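Local coordinates for L-amino acid deaminase (Proteus vulgaris, PDB 5I39), which is a membrane-bound flavoenzyme that binds FAD and probably acts as an oxidoreductase, deaminating L-amino acids, at residues A[100-114]-A[180-193]. Residues are numbered along the deposited sequence; the frame is centred on the assembly and turned at random.
Sequences KHRWREMNAKVGIDT and DSGSFDPEVATFVM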
loop_
_atom_site.group_PDB
_atom_site.type_symbol
_atom_site.label_atom_id
_atom_site.label_comp_id
_atom_site.label_asym_id
_atom_site.label_seq_id
_atom_site.Cartn_x
_atom_site.Cartn_y
_atom_site.Cartn_z
ATOM N N LYS A 100 -6.731 3.401 7.427
ATOM C CA LYS A 100 -6.358 4.782 7.745
ATOM C C LYS A 100 -6.311 5.025 9.253
ATOM O O LYS A 100 -5.392 5.659 9.757
ATOM C CB LYS A 100 -7.353 5.761 7.136
ATOM C CG LYS A 100 -7.281 5.898 5.624
ATOM C CD LYS A 100 -8.571 6.471 5.047
ATOM C CE LYS A 100 -8.963 7.789 5.690
ATOM N NZ LYS A 100 -10.267 8.240 5.149
ATOM N N HIS A 101 -7.319 4.523 9.963
ATOM C CA HIS A 101 -7.399 4.681 11.415
ATOM C C HIS A 101 -6.163 4.097 12.105
ATOM O O HIS A 101 -5.614 4.687 13.036
ATOM C CB HIS A 101 -8.670 4.002 11.918
ATOM C CG HIS A 101 -8.907 4.156 13.383
ATOM N ND1 HIS A 101 -8.784 3.107 14.268
ATOM C CD2 HIS A 101 -9.268 5.231 14.116
ATOM C CE1 HIS A 101 -9.057 3.533 15.488
ATOM N NE2 HIS A 101 -9.355 4.818 15.423
ATOM N N ARG A 102 -5.719 2.940 11.633
ATOM C CA ARG A 102 -4.516 2.305 12.155
ATOM C C ARG A 102 -3.247 3.029 11.729
ATOM O O ARG A 102 -2.311 3.145 12.519
ATOM C CB ARG A 102 -4.499 0.843 11.756
ATOM C CG ARG A 102 -5.624 0.126 12.466
ATOM C CD ARG A 102 -5.753 -1.301 12.066
ATOM N NE ARG A 102 -6.883 -1.916 12.748
ATOM C CZ ARG A 102 -7.070 -3.224 12.851
ATOM N NH1 ARG A 102 -6.191 -4.077 12.318
ATOM N NH2 ARG A 102 -8.136 -3.689 13.493
ATOM N N TRP A 103 -3.209 3.554 10.509
ATOM C CA TRP A 103 -2.092 4.414 10.129
ATOM C C TRP A 103 -2.005 5.660 11.010
ATOM O O TRP A 103 -0.904 6.088 11.348
ATOM C CB TRP A 103 -2.132 4.788 8.649
ATOM C CG TRP A 103 -1.496 3.739 7.791
ATOM C CD1 TRP A 103 -2.124 2.830 6.983
ATOM C CD2 TRP A 103 -0.093 3.468 7.685
ATOM N NE1 TRP A 103 -1.197 2.018 6.379
ATOM C CE2 TRP A 103 0.058 2.389 6.788
ATOM C CE3 TRP A 103 1.054 4.044 8.253
ATOM C CZ2 TRP A 103 1.312 1.868 6.448
ATOM C CZ3 TRP A 103 2.298 3.530 7.911
ATOM C CH2 TRP A 103 2.416 2.452 7.017
ATOM N N ARG A 104 -3.146 6.203 11.429
ATOM C CA ARG A 104 -3.148 7.327 12.376
ATOM C C ARG A 104 -2.545 6.988 13.745
ATOM O O ARG A 104 -2.170 7.886 14.486
ATOM C CB ARG A 104 -4.558 7.897 12.549
ATOM C CG ARG A 104 -5.054 8.656 11.333
ATOM C CD ARG A 104 -6.335 9.411 11.615
ATOM N NE ARG A 104 -7.527 8.566 11.728
ATOM C CZ ARG A 104 -8.336 8.219 10.726
ATOM N NH1 ARG A 104 -8.065 8.564 9.473
ATOM N NH2 ARG A 104 -9.421 7.502 10.986
ATOM N N GLU A 105 -2.484 5.703 14.080
ATOM C CA GLU A 105 -1.811 5.220 15.285
ATOM C C GLU A 105 -0.337 4.863 15.075
ATOM O O GLU A 105 0.354 4.542 16.041
ATOM C CB GLU A 105 -2.527 3.962 15.794
ATOM C CG GLU A 105 -3.998 4.162 16.137
ATOM C CD GLU A 105 -4.770 2.872 16.363
ATOM O OE1 GLU A 105 -4.311 1.793 15.951
ATOM O OE2 GLU A 105 -5.867 2.948 16.941
HETATM N N MSE A 106 0.156 4.889 13.837
HETATM C CA MSE A 106 1.413 4.199 13.513
HETATM C C MSE A 106 2.646 4.882 14.048
HETATM O O MSE A 106 3.539 4.204 14.553
HETATM C CB MSE A 106 1.557 3.979 12.009
HETATM C CG MSE A 106 2.553 2.865 11.677
HETATM SE SE MSE A 106 1.882 1.079 12.142
HETATM C CE MSE A 106 0.520 0.964 10.723
ATOM N N ASN A 107 2.740 6.204 13.942
ATOM C CA ASN A 107 3.913 6.887 14.498
ATOM C C ASN A 107 4.017 6.681 16.008
ATOM O O ASN A 107 5.118 6.500 16.538
ATOM C CB ASN A 107 3.905 8.378 14.172
ATOM C CG ASN A 107 4.093 8.663 12.695
ATOM O OD1 ASN A 107 4.510 7.802 11.922
ATOM N ND2 ASN A 107 3.799 9.893 12.298
ATOM N N ALA A 108 2.875 6.678 16.690
ATOM C CA ALA A 108 2.852 6.390 18.121
ATOM C C ALA A 108 3.199 4.934 18.437
ATOM O O ALA A 108 3.770 4.658 19.490
ATOM C CB ALA A 108 1.503 6.755 18.714
ATOM N N LYS A 109 2.848 4.016 17.539
ATOM C CA LYS A 109 3.171 2.598 17.720
ATOM C C LYS A 109 4.666 2.319 17.552
ATOM O O LYS A 109 5.240 1.531 18.291
ATOM C CB LYS A 109 2.365 1.726 16.754
ATOM C CG LYS A 109 2.625 0.242 16.942
ATOM C CD LYS A 109 1.643 -0.623 16.184
ATOM C CE LYS A 109 1.938 -2.082 16.468
ATOM N NZ LYS A 109 0.884 -2.960 15.904
ATOM N N VAL A 110 5.286 2.944 16.561
ATOM C CA VAL A 110 6.712 2.726 16.317
ATOM C C VAL A 110 7.565 3.657 17.190
ATOM O O VAL A 110 8.664 3.294 17.603
ATOM C CB VAL A 110 7.054 2.891 14.820
ATOM C CG1 VAL A 110 8.526 2.609 14.556
ATOM C CG2 VAL A 110 6.195 1.957 13.975
ATOM N N GLY A 111 7.063 4.859 17.455
ATOM C CA GLY A 111 7.843 5.898 18.127
ATOM C C GLY A 111 8.890 6.537 17.228
ATOM O O GLY A 111 9.764 7.259 17.706
ATOM N N ILE A 112 8.791 6.265 15.924
ATOM C CA ILE A 112 9.660 6.814 14.891
ATOM C C ILE A 112 8.730 7.234 13.764
ATOM O O ILE A 112 7.773 6.522 13.437
ATOM C CB ILE A 112 10.684 5.773 14.382
ATOM C CG1 ILE A 112 11.605 5.343 15.535
ATOM C CG2 ILE A 112 11.504 6.331 13.219
ATOM C CD1 ILE A 112 12.534 4.190 15.221
ATOM N N ASP A 113 9.014 8.385 13.169
ATOM C CA ASP A 113 8.167 8.944 12.120
ATOM C C ASP A 113 8.181 8.045 10.879
ATOM O O ASP A 113 9.211 7.877 10.234
ATOM C CB ASP A 113 8.662 10.354 11.783
ATOM C CG ASP A 113 7.723 11.133 10.875
ATOM O OD1 ASP A 113 6.642 10.627 10.484
ATOM O OD2 ASP A 113 8.088 12.288 10.550
ATOM N N THR A 114 7.017 7.499 10.533
ATOM C CA THR A 114 6.861 6.701 9.316
ATOM C C THR A 114 6.687 7.564 8.065
ATOM O O THR A 114 6.692 7.028 6.958
ATOM C CB THR A 114 5.622 5.790 9.405
ATOM O OG1 THR A 114 4.438 6.599 9.487
ATOM C CG2 THR A 114 5.713 4.849 10.602
ATOM N N ASP A 180 -9.701 13.454 6.085
ATOM C CA ASP A 180 -8.727 12.657 6.824
ATOM C C ASP A 180 -7.917 11.707 5.943
ATOM O O ASP A 180 -7.377 10.722 6.439
ATOM C CB ASP A 180 -9.425 11.884 7.944
ATOM C CG ASP A 180 -10.314 10.783 7.429
ATOM O OD1 ASP A 180 -10.794 10.872 6.270
ATOM O OD2 ASP A 180 -10.525 9.819 8.187
ATOM N N SER A 181 -7.807 11.988 4.645
ATOM C CA SER A 181 -6.963 11.154 3.793
ATOM C C SER A 181 -5.545 11.139 4.347
ATOM O O SER A 181 -5.064 12.140 4.891
ATOM C CB SER A 181 -6.930 11.664 2.358
ATOM O OG SER A 181 -6.219 12.887 2.272
ATOM N N GLY A 182 -4.894 9.992 4.211
ATOM C CA GLY A 182 -3.527 9.826 4.655
ATOM C C GLY A 182 -2.513 10.050 3.561
ATOM O O GLY A 182 -2.811 9.922 2.372
ATOM N N SER A 183 -1.298 10.357 3.993
ATOM C CA SER A 183 -0.135 10.485 3.134
ATOM C C SER A 183 1.004 9.702 3.761
ATOM O O SER A 183 1.203 9.776 4.968
ATOM C CB SER A 183 0.255 11.955 3.042
ATOM O OG SER A 183 1.474 12.147 2.350
ATOM N N PHE A 184 1.746 8.962 2.945
ATOM C CA PHE A 184 2.982 8.297 3.385
ATOM C C PHE A 184 3.958 8.306 2.221
ATOM O O PHE A 184 3.551 8.267 1.061
ATOM C CB PHE A 184 2.790 6.874 3.990
ATOM C CG PHE A 184 1.619 6.077 3.448
ATOM C CD1 PHE A 184 1.242 6.114 2.104
ATOM C CD2 PHE A 184 0.913 5.224 4.299
ATOM C CE1 PHE A 184 0.168 5.366 1.642
ATOM C CE2 PHE A 184 -0.156 4.472 3.836
ATOM C CZ PHE A 184 -0.533 4.549 2.509
ATOM N N ASP A 185 5.246 8.367 2.543
ATOM C CA ASP A 185 6.275 8.592 1.527
ATOM C C ASP A 185 7.033 7.289 1.271
ATOM O O ASP A 185 7.529 6.668 2.215
ATOM C CB ASP A 185 7.256 9.680 1.974
ATOM C CG ASP A 185 6.573 10.992 2.350
ATOM O OD1 ASP A 185 5.391 11.212 1.999
ATOM O OD2 ASP A 185 7.235 11.818 3.015
ATOM N N PRO A 186 7.164 6.881 -0.006
ATOM C CA PRO A 186 7.759 5.574 -0.297
ATOM C C PRO A 186 9.258 5.448 -0.026
ATOM O O PRO A 186 9.768 4.335 0.038
ATOM C CB PRO A 186 7.434 5.375 -1.775
ATOM C CG PRO A 186 7.352 6.754 -2.320
ATOM C CD PRO A 186 6.702 7.552 -1.235
ATOM N N GLU A 187 9.945 6.567 0.178
ATOM C CA GLU A 187 11.351 6.529 0.554
ATOM C C GLU A 187 11.551 6.153 2.024
ATOM O O GLU A 187 12.683 5.883 2.426
ATOM C CB GLU A 187 12.019 7.873 0.274
ATOM C CG GLU A 187 12.000 8.288 -1.193
ATOM C CD GLU A 187 10.659 8.810 -1.682
ATOM O OE1 GLU A 187 9.899 9.394 -0.878
ATOM O OE2 GLU A 187 10.359 8.617 -2.878
ATOM N N VAL A 188 10.472 6.149 2.814
ATOM C CA VAL A 188 10.564 5.963 4.265
ATOM C C VAL A 188 9.638 4.892 4.851
ATOM O O VAL A 188 10.101 4.058 5.623
ATOM C CB VAL A 188 10.300 7.295 5.011
ATOM C CG1 VAL A 188 10.436 7.114 6.519
ATOM C CG2 VAL A 188 11.252 8.381 4.536
ATOM N N ALA A 189 8.347 4.929 4.526
ATOM C CA ALA A 189 7.334 4.236 5.339
ATOM C C ALA A 189 7.610 2.751 5.578
ATOM O O ALA A 189 7.640 2.302 6.721
ATOM C CB ALA A 189 5.951 4.427 4.742
ATOM N N THR A 190 7.809 1.989 4.511
ATOM C CA THR A 190 7.977 0.542 4.668
ATOM C C THR A 190 9.315 0.210 5.327
ATOM O O THR A 190 9.428 -0.789 6.034
ATOM C CB THR A 190 7.811 -0.191 3.333
ATOM O OG1 THR A 190 6.558 0.196 2.768
ATOM C CG2 THR A 190 7.822 -1.706 3.524
ATOM N N PHE A 191 10.312 1.061 5.116
ATOM C CA PHE A 191 11.628 0.871 5.733
ATOM C C PHE A 191 11.546 1.038 7.247
ATOM O O PHE A 191 12.122 0.243 7.990
ATOM C CB PHE A 191 12.654 1.814 5.104
ATOM C CG PHE A 191 12.783 1.623 3.618
ATOM C CD1 PHE A 191 13.515 0.558 3.099
ATOM C CD2 PHE A 191 12.121 2.470 2.736
ATOM C CE1 PHE A 191 13.605 0.361 1.728
ATOM C CE2 PHE A 191 12.204 2.275 1.368
ATOM C CZ PHE A 191 12.950 1.224 0.863
ATOM N N VAL A 192 10.811 2.045 7.706
ATOM C CA VAL A 192 10.560 2.202 9.139
ATOM C C VAL A 192 9.827 0.971 9.691
ATOM O O VAL A 192 10.174 0.465 10.757
ATOM C CB VAL A 192 9.798 3.515 9.429
ATOM C CG1 VAL A 192 9.296 3.576 10.866
ATOM C CG2 VAL A 192 10.709 4.707 9.153
HETATM N N MSE A 193 8.837 0.472 8.957
HETATM C CA MSE A 193 8.090 -0.706 9.418
HETATM C C MSE A 193 8.972 -1.935 9.475
HETATM O O MSE A 193 8.842 -2.737 10.398
HETATM C CB MSE A 193 6.857 -0.990 8.561
HETATM C CG MSE A 193 5.796 0.113 8.542
HETATM SE SE MSE A 193 5.386 0.871 10.312
HETATM C CE MSE A 193 5.015 -0.755 11.347
HETATM O O HOH W 1 -5.575 9.687 8.276
HETATM O O HOH W 2 -10.607 6.492 8.580
#
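The carboxylate of D180 is shared by two basic side chains of segment 100-114 in a salt-bridge network. K100 NZ donates to D180 OD1 at 2.9 Å, approaching from above the carboxylate plane, and makes a second salt bridge to E178; R104 NH1 lies 3.0 Å from D180 OD2, the guanidinium and carboxylate planes 31° apart. A water accepts from R104 NH1 and donates to D180 O. F184 turns its edge to one face of W103 in a T-shaped pair, planes at 73°, with F184 CE2 3.6 Å from W103 CE2; the methyl CE of M106 sits over the opposite face, and W103 NE1 is hydrogen-bonded to M377 O. The side chain of F184 comes within about 4 Å of bound FAD, so the pair borders the flavin pocket. Between the selenomethionines M106 and M193, M193 CE lies 3.7 Å from M106 SE; M193 SE packs against V110 CG2, while V192 CG1 meets V110 CG1 and T114 CG2. A CA-H...O contact joins A189 CA to T114 O at 3.3 Å. N107 OD1, gripped by T114 N and OG1, ties helix 106-110 to the chain after it. M106 and M193 both reach M51 of helix 47-58, W103 and F184 abut helix 376-392, and strand 182-183 pairs with strands 82-83 and 117-123.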